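Local coordinates for protein UV damage endonuclease (Sulfolobus acidocaldarius, PDB 3TC3) that probably cuts damaged DNA as a manganese-binding TIM-barrel endonuclease that takes part in the repair of UV lesions, at residues I118-G123 against D148-M153; M22-V27 against L297-V302. All coordinates share one frame; numbering follows the deposited sequence. Where two conformers were deposited one is given.

Contact 1: I118-G123 against D148-M153; sequences ISMHPG and DLLDSM
Met-120 reaches Leu-149 and Leu-150 through a side chain that starts straight and then bends. Its CG stands anti to the carbonyl carbon, and the chain runs extended as far as SD. A turn at chi3 (75°) then swings CE toward Leu-149. This is strand-to-helix packing in a TIM barrel. Strand 117-120 and helix 133-153 are the first two elements of a beta-alpha-beta unit that continues into strand 158-162. The helix segment runs nearly antiparallel to the strand segment, at 157°, with their axes 10.8 Å apart. Side chains alone bridge this gap, and no hydrogen bond crosses it.

Met-120 CE lies 3.7 Å from Leu-149 CD2, and the two side chains cross at about a right angle. The sulfur touches both leucines: Met-120 SD is 4.0 Å from Leu-149 CD2 and also 4.0 Å from Leu-150 CG. The Met-120 and Leu-150 side chains lie alongside each other, pointing opposite ways. Two residues back along the strand, Ile-118 CG2 meets Leu-150 CD2 at 3.9 Å. Leu-150 CD2 also lies 4.1 Å from Met-120 SD, so this one methyl touches both strand residues.

All four touching residues are buried. Ser-119, between the two strand residues, points the other way, as strand alternation requires. Ile-118 and Met-120 also bond through their backbones to Lys-158 of the next strand. Leu-104 of helix 101-113 packs on Leu-149, and Ile-111 of the same helix packs on Ile-118. The contact is apolar packing between strand and helix; the Met-120 side chain is about 13 Å from the bound manganese. On the helix, Leu-149 O is gripped twice. Leu-149 O takes the backbone N-H of Met-153 and a hydrogen bond from Ser-152 OG, 2.7 Å away; this OG is tilted 19° from the carbonyl plane.

Contact 2: M22-V27 against L297-V302; sequences MRVGYV and LKAVKV
Val-24 points its forked side chain at helix 293-305, and the two methyls meet different residues. CG1 stands anti to the backbone N (chi1 169°) and faces Ala-299. CG2 takes the position beside the backbone N and faces Val-300. The closest approach is Val-24 CG1 to Ala-299 CB, at 4.1 Å. Ala-299 aims its single methyl toward the strand. Val-300 is turned differently: its CB points neither at the strand nor away from it. Val-300 meets the strand with one branch: its CG2 lies 4.3 Å from Val-24 CG2. The contact is purely apolar, and all three residues are buried.

The backbones come nearest at this point, with Val-24 CA 6.8 Å from Val-300 CA. The pairing belongs to the closure of the TIM barrel. Strand 22-27 is the first strand and lies beside the last, 283-287. Arg-23 and Gly-25 make backbone hydrogen bonds to Ile-285 of that last strand. Helix 293-305 follows it in the chain and packs back over the first strand. Val-24 also touches Ala-296 and Leu-303, so it sits against four residues on one face of the helix. Ala-299 itself touches Leu-287 of the last strand and Phe-273 of helix 270-279.

Both contacts pack the outer face of the same eight-stranded parallel barrel, at different places round its wall. Their centres are 21 Å apart, and their nearest atoms, about 7 Å apart, do not touch. Contact 1 uses the third strand and the helix that follows it in the chain. Contact 2 joins the first strand to the last helix; 269 residues separate its two segments. Contact 1 is therefore nested inside the chain loop that contact 2 closes. Strand 76-78 lies between the two strands in the sheet, and its Phe-77 touches both Ile-118 and Tyr-26. Contact 1 is local packing, whereas contact 2 brings the two ends of the barrel sequence together.

Contact 1: I118-G123 against D148-M153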
loop_
_atom_site.group_PDB
_atom_site.type_symbol
_atom_site.label_atom_id
_atom_site.label_comp_id
_atom_site.label_asym_id
_atom_site.label_seq_id
_atom_site.Cartn_x
_atom_site.Cartn_y
_atom_site.Cartn_z
ATOM N N ILE A 118 -0.611 8.623 -2.613
ATOM C CA ILE A 118 -0.676 7.866 -1.322
ATOM C C ILE A 118 -1.275 6.458 -1.522
ATOM O O ILE A 118 -2.310 6.268 -2.221
ATOM C CB ILE A 118 -1.584 8.646 -0.313
ATOM C CG1 ILE A 118 -0.885 9.964 0.139
ATOM C CG2 ILE A 118 -1.897 7.830 0.926
ATOM C CD1 ILE A 118 0.507 9.764 0.787
ATOM N N SER A 119 -0.678 5.483 -0.878
ATOM C CA SER A 119 -1.285 4.166 -0.799
ATOM C C SER A 119 -1.249 3.718 0.684
ATOM O O SER A 119 -0.616 4.386 1.546
ATOM C CB SER A 119 -0.569 3.135 -1.651
ATOM O OG SER A 119 0.750 2.952 -1.165
ATOM N N MET A 120 -2.049 2.691 0.997
ATOM C CA MET A 120 -1.973 2.022 2.289
ATOM C C MET A 120 -2.139 0.558 1.993
ATOM O O MET A 120 -2.863 0.179 1.074
ATOM C CB MET A 120 -3.065 2.447 3.278
ATOM C CG MET A 120 -2.977 3.990 3.634
ATOM S SD MET A 120 -4.213 4.392 4.947
ATOM C CE MET A 120 -3.368 3.674 6.381
ATOM N N HIS A 121 -1.578 -0.290 2.891
ATOM C CA HIS A 121 -1.725 -1.776 2.743
ATOM C C HIS A 121 -2.046 -2.304 4.131
ATOM O O HIS A 121 -1.183 -2.425 4.991
ATOM C CB HIS A 121 -0.368 -2.335 2.264
ATOM C CG HIS A 121 -0.274 -3.860 2.152
ATOM N ND1 HIS A 121 -0.080 -4.665 3.196
ATOM C CD2 HIS A 121 -0.205 -4.672 1.015
ATOM C CE1 HIS A 121 0.060 -5.951 2.775
ATOM N NE2 HIS A 121 0.005 -5.954 1.437
ATOM N N PRO A 122 -3.267 -2.704 4.337
ATOM C CA PRO A 122 -3.655 -3.247 5.656
ATOM C C PRO A 122 -2.953 -4.540 6.040
ATOM O O PRO A 122 -2.994 -4.905 7.219
ATOM C CB PRO A 122 -5.189 -3.511 5.557
ATOM C CG PRO A 122 -5.532 -3.035 4.344
ATOM C CD PRO A 122 -4.410 -2.552 3.433
ATOM N N GLY A 123 -2.460 -5.285 5.061
ATOM C CA GLY A 123 -1.710 -6.570 5.337
ATOM C C GLY A 123 -2.568 -7.795 5.608
ATOM O O GLY A 123 -3.750 -7.796 5.330
ATOM N N ASP A 148 -11.666 5.629 6.298
ATOM C CA ASP A 148 -11.919 6.790 7.186
ATOM C C ASP A 148 -10.657 7.673 7.310
ATOM O O ASP A 148 -10.768 8.912 7.485
ATOM C CB ASP A 148 -12.338 6.306 8.591
ATOM C CG ASP A 148 -13.774 5.761 8.639
ATOM O OD1 ASP A 148 -14.515 5.943 7.660
ATOM O OD2 ASP A 148 -14.086 5.142 9.661
ATOM N N LEU A 149 -9.482 7.021 7.454
ATOM C CA LEU A 149 -8.248 7.818 7.652
ATOM C C LEU A 149 -8.012 8.718 6.428
ATOM O O LEU A 149 -7.789 9.952 6.546
ATOM C CB LEU A 149 -7.046 6.910 7.946
ATOM C CG LEU A 149 -5.732 7.641 8.174
ATOM C CD1 LEU A 149 -5.845 8.481 9.493
ATOM C CD2 LEU A 149 -4.585 6.688 8.211
ATOM N N LEU A 150 -8.081 8.143 5.252
ATOM C CA LEU A 150 -7.917 8.867 3.982
ATOM C C LEU A 150 -9.026 9.943 3.838
ATOM O O LEU A 150 -8.709 11.105 3.438
ATOM C CB LEU A 150 -7.929 7.860 2.837
ATOM C CG LEU A 150 -6.677 6.894 2.968
ATOM C CD1 LEU A 150 -6.832 5.804 1.886
ATOM C CD2 LEU A 150 -5.368 7.607 2.741
ATOM N N ASP A 151 -10.280 9.593 4.213
ATOM C CA ASP A 151 -11.340 10.599 4.162
ATOM C C ASP A 151 -11.036 11.750 5.091
ATOM O O ASP A 151 -11.336 12.911 4.772
ATOM C CB ASP A 151 -12.628 9.965 4.611
ATOM C CG ASP A 151 -13.340 9.151 3.575
ATOM O OD1 ASP A 151 -13.017 9.184 2.384
ATOM O OD2 ASP A 151 -14.317 8.486 3.994
ATOM N N SER A 152 -10.497 11.505 6.267
ATOM C CA SER A 152 -10.259 12.552 7.258
ATOM C C SER A 152 -9.183 13.490 6.797
ATOM O O SER A 152 -9.169 14.670 7.229
ATOM C CB SER A 152 -9.882 11.925 8.612
ATOM O OG SER A 152 -8.514 11.467 8.656
ATOM N N MET A 153 -8.276 13.013 5.939
ATOM C CA MET A 153 -7.240 13.866 5.337
ATOM C C MET A 153 -7.776 14.627 4.119
ATOM O O MET A 153 -7.110 15.554 3.650
ATOM C CB MET A 153 -6.027 13.031 4.903
ATOM C CG MET A 153 -5.407 12.404 6.113
ATOM S SD MET A 153 -4.011 11.336 5.661
ATOM C CE MET A 153 -3.343 10.927 7.253
#

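Contact 2: M22-V27 against L297-V302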
loop_
_atom_site.group_PDB
_atom_site.type_symbol
_atom_site.label_atom_id
_atom_site.label_comp_id
_atom_site.label_asym_id
_atom_site.label_seq_id
_atom_site.Cartn_x
_atom_site.Cartn_y
_atom_site.Cartn_z
ATOM N N MET A 22 8.043 9.100 -13.631
ATOM C CA MET A 22 7.892 8.106 -12.520
ATOM C C MET A 22 8.050 8.788 -11.166
ATOM O O MET A 22 8.953 9.650 -11.009
ATOM C CB MET A 22 8.894 6.992 -12.674
ATOM C CG MET A 22 8.498 5.992 -13.813
ATOM S SD MET A 22 9.934 4.941 -14.191
ATOM C CE MET A 22 9.224 3.385 -14.608
ATOM N N ARG A 23 7.179 8.473 -10.192
ATOM C CA ARG A 23 7.350 8.916 -8.809
ATOM C C ARG A 23 7.913 7.755 -8.035
ATOM O O ARG A 23 7.585 6.619 -8.398
ATOM C CB ARG A 23 6.052 9.332 -8.126
ATOM C CG ARG A 23 5.432 10.537 -8.754
ATOM C CD ARG A 23 4.089 10.493 -7.995
ATOM N NE ARG A 23 3.302 11.641 -8.250
ATOM C CZ ARG A 23 2.120 11.648 -8.823
ATOM N NH1 ARG A 23 1.537 10.548 -9.281
ATOM N NH2 ARG A 23 1.531 12.824 -8.973
ATOM N N VAL A 24 8.763 8.037 -7.068
ATOM C CA VAL A 24 9.280 7.024 -6.170
ATOM C C VAL A 24 8.652 7.137 -4.783
ATOM O O VAL A 24 8.426 8.238 -4.309
ATOM C CB VAL A 24 10.818 7.344 -5.990
ATOM C CG1 VAL A 24 11.481 6.509 -4.827
ATOM C CG2 VAL A 24 11.564 7.240 -7.322
ATOM N N GLY A 25 8.321 5.974 -4.175
ATOM C CA GLY A 25 7.902 5.940 -2.767
ATOM C C GLY A 25 8.591 4.936 -1.926
ATOM O O GLY A 25 9.262 4.067 -2.409
ATOM N N TYR A 26 8.358 5.120 -0.606
ATOM C CA TYR A 26 8.760 4.059 0.365
ATOM C C TYR A 26 7.640 3.906 1.385
ATOM O O TYR A 26 6.652 4.663 1.366
ATOM C CB TYR A 26 10.133 4.260 0.945
ATOM C CG TYR A 26 10.260 5.519 1.732
ATOM C CD1 TYR A 26 10.427 6.799 1.080
ATOM C CD2 TYR A 26 10.197 5.493 3.168
ATOM C CE1 TYR A 26 10.526 7.997 1.824
ATOM C CE2 TYR A 26 10.274 6.697 3.884
ATOM C CZ TYR A 26 10.405 7.920 3.202
ATOM O OH TYR A 26 10.520 9.066 4.002
ATOM N N VAL A 27 7.849 2.987 2.338
ATOM C CA VAL A 27 6.687 2.479 3.139
ATOM C C VAL A 27 6.820 2.867 4.615
ATOM O O VAL A 27 7.839 2.571 5.272
ATOM C CB VAL A 27 6.696 0.952 3.048
ATOM C CG1 VAL A 27 5.645 0.291 4.031
ATOM C CG2 VAL A 27 6.447 0.531 1.561
ATOM N N LEU A 297 16.254 7.120 -1.821
ATOM C CA LEU A 297 17.296 8.058 -2.298
ATOM C C LEU A 297 18.093 7.505 -3.433
ATOM O O LEU A 297 18.367 8.260 -4.368
ATOM C CB LEU A 297 18.223 8.509 -1.172
ATOM C CG LEU A 297 17.458 9.324 -0.108
ATOM C CD1 LEU A 297 18.369 9.550 1.069
ATOM C CD2 LEU A 297 16.914 10.641 -0.674
ATOM N N LYS A 298 18.406 6.194 -3.404
ATOM C CA LYS A 298 19.195 5.575 -4.488
ATOM C C LYS A 298 18.290 5.620 -5.722
ATOM O O LYS A 298 18.752 5.958 -6.844
ATOM C CB LYS A 298 19.515 4.132 -4.117
ATOM C CG LYS A 298 20.489 3.795 -2.909
ATOM C CD LYS A 298 20.450 2.179 -2.697
ATOM C CE LYS A 298 21.553 1.602 -1.871
ATOM N NZ LYS A 298 21.415 0.117 -2.136
ATOM N N ALA A 299 16.970 5.322 -5.573
ATOM C CA ALA A 299 16.157 5.306 -6.775
ATOM C C ALA A 299 15.948 6.707 -7.414
ATOM O O ALA A 299 15.913 6.819 -8.638
ATOM C CB ALA A 299 14.781 4.647 -6.423
ATOM N N VAL A 300 15.818 7.757 -6.567
ATOM C CA VAL A 300 15.655 9.116 -7.091
ATOM C C VAL A 300 16.933 9.454 -7.920
ATOM O O VAL A 300 16.780 10.005 -9.027
ATOM C CB VAL A 300 15.503 10.062 -5.891
ATOM C CG1 VAL A 300 15.728 11.526 -6.329
ATOM C CG2 VAL A 300 14.139 10.002 -5.364
ATOM N N LYS A 301 18.066 9.082 -7.384
ATOM C CA LYS A 301 19.376 9.364 -8.065
ATOM C C LYS A 301 19.409 8.686 -9.441
ATOM O O LYS A 301 19.709 9.374 -10.424
ATOM C CB LYS A 301 20.529 8.922 -7.191
ATOM C CG LYS A 301 21.917 9.298 -7.726
ATOM C CD LYS A 301 22.990 8.412 -7.061
ATOM C CE LYS A 301 23.199 7.168 -7.966
ATOM N NZ LYS A 301 23.989 5.999 -7.399
ATOM N N VAL A 302 18.960 7.415 -9.545
ATOM C CA VAL A 302 18.923 6.692 -10.830
ATOM C C VAL A 302 17.930 7.370 -11.762
ATOM O O VAL A 302 18.209 7.602 -12.942
ATOM C CB VAL A 302 18.615 5.180 -10.604
ATOM C CG1 VAL A 302 18.331 4.477 -11.893
ATOM C CG2 VAL A 302 19.745 4.497 -9.833
#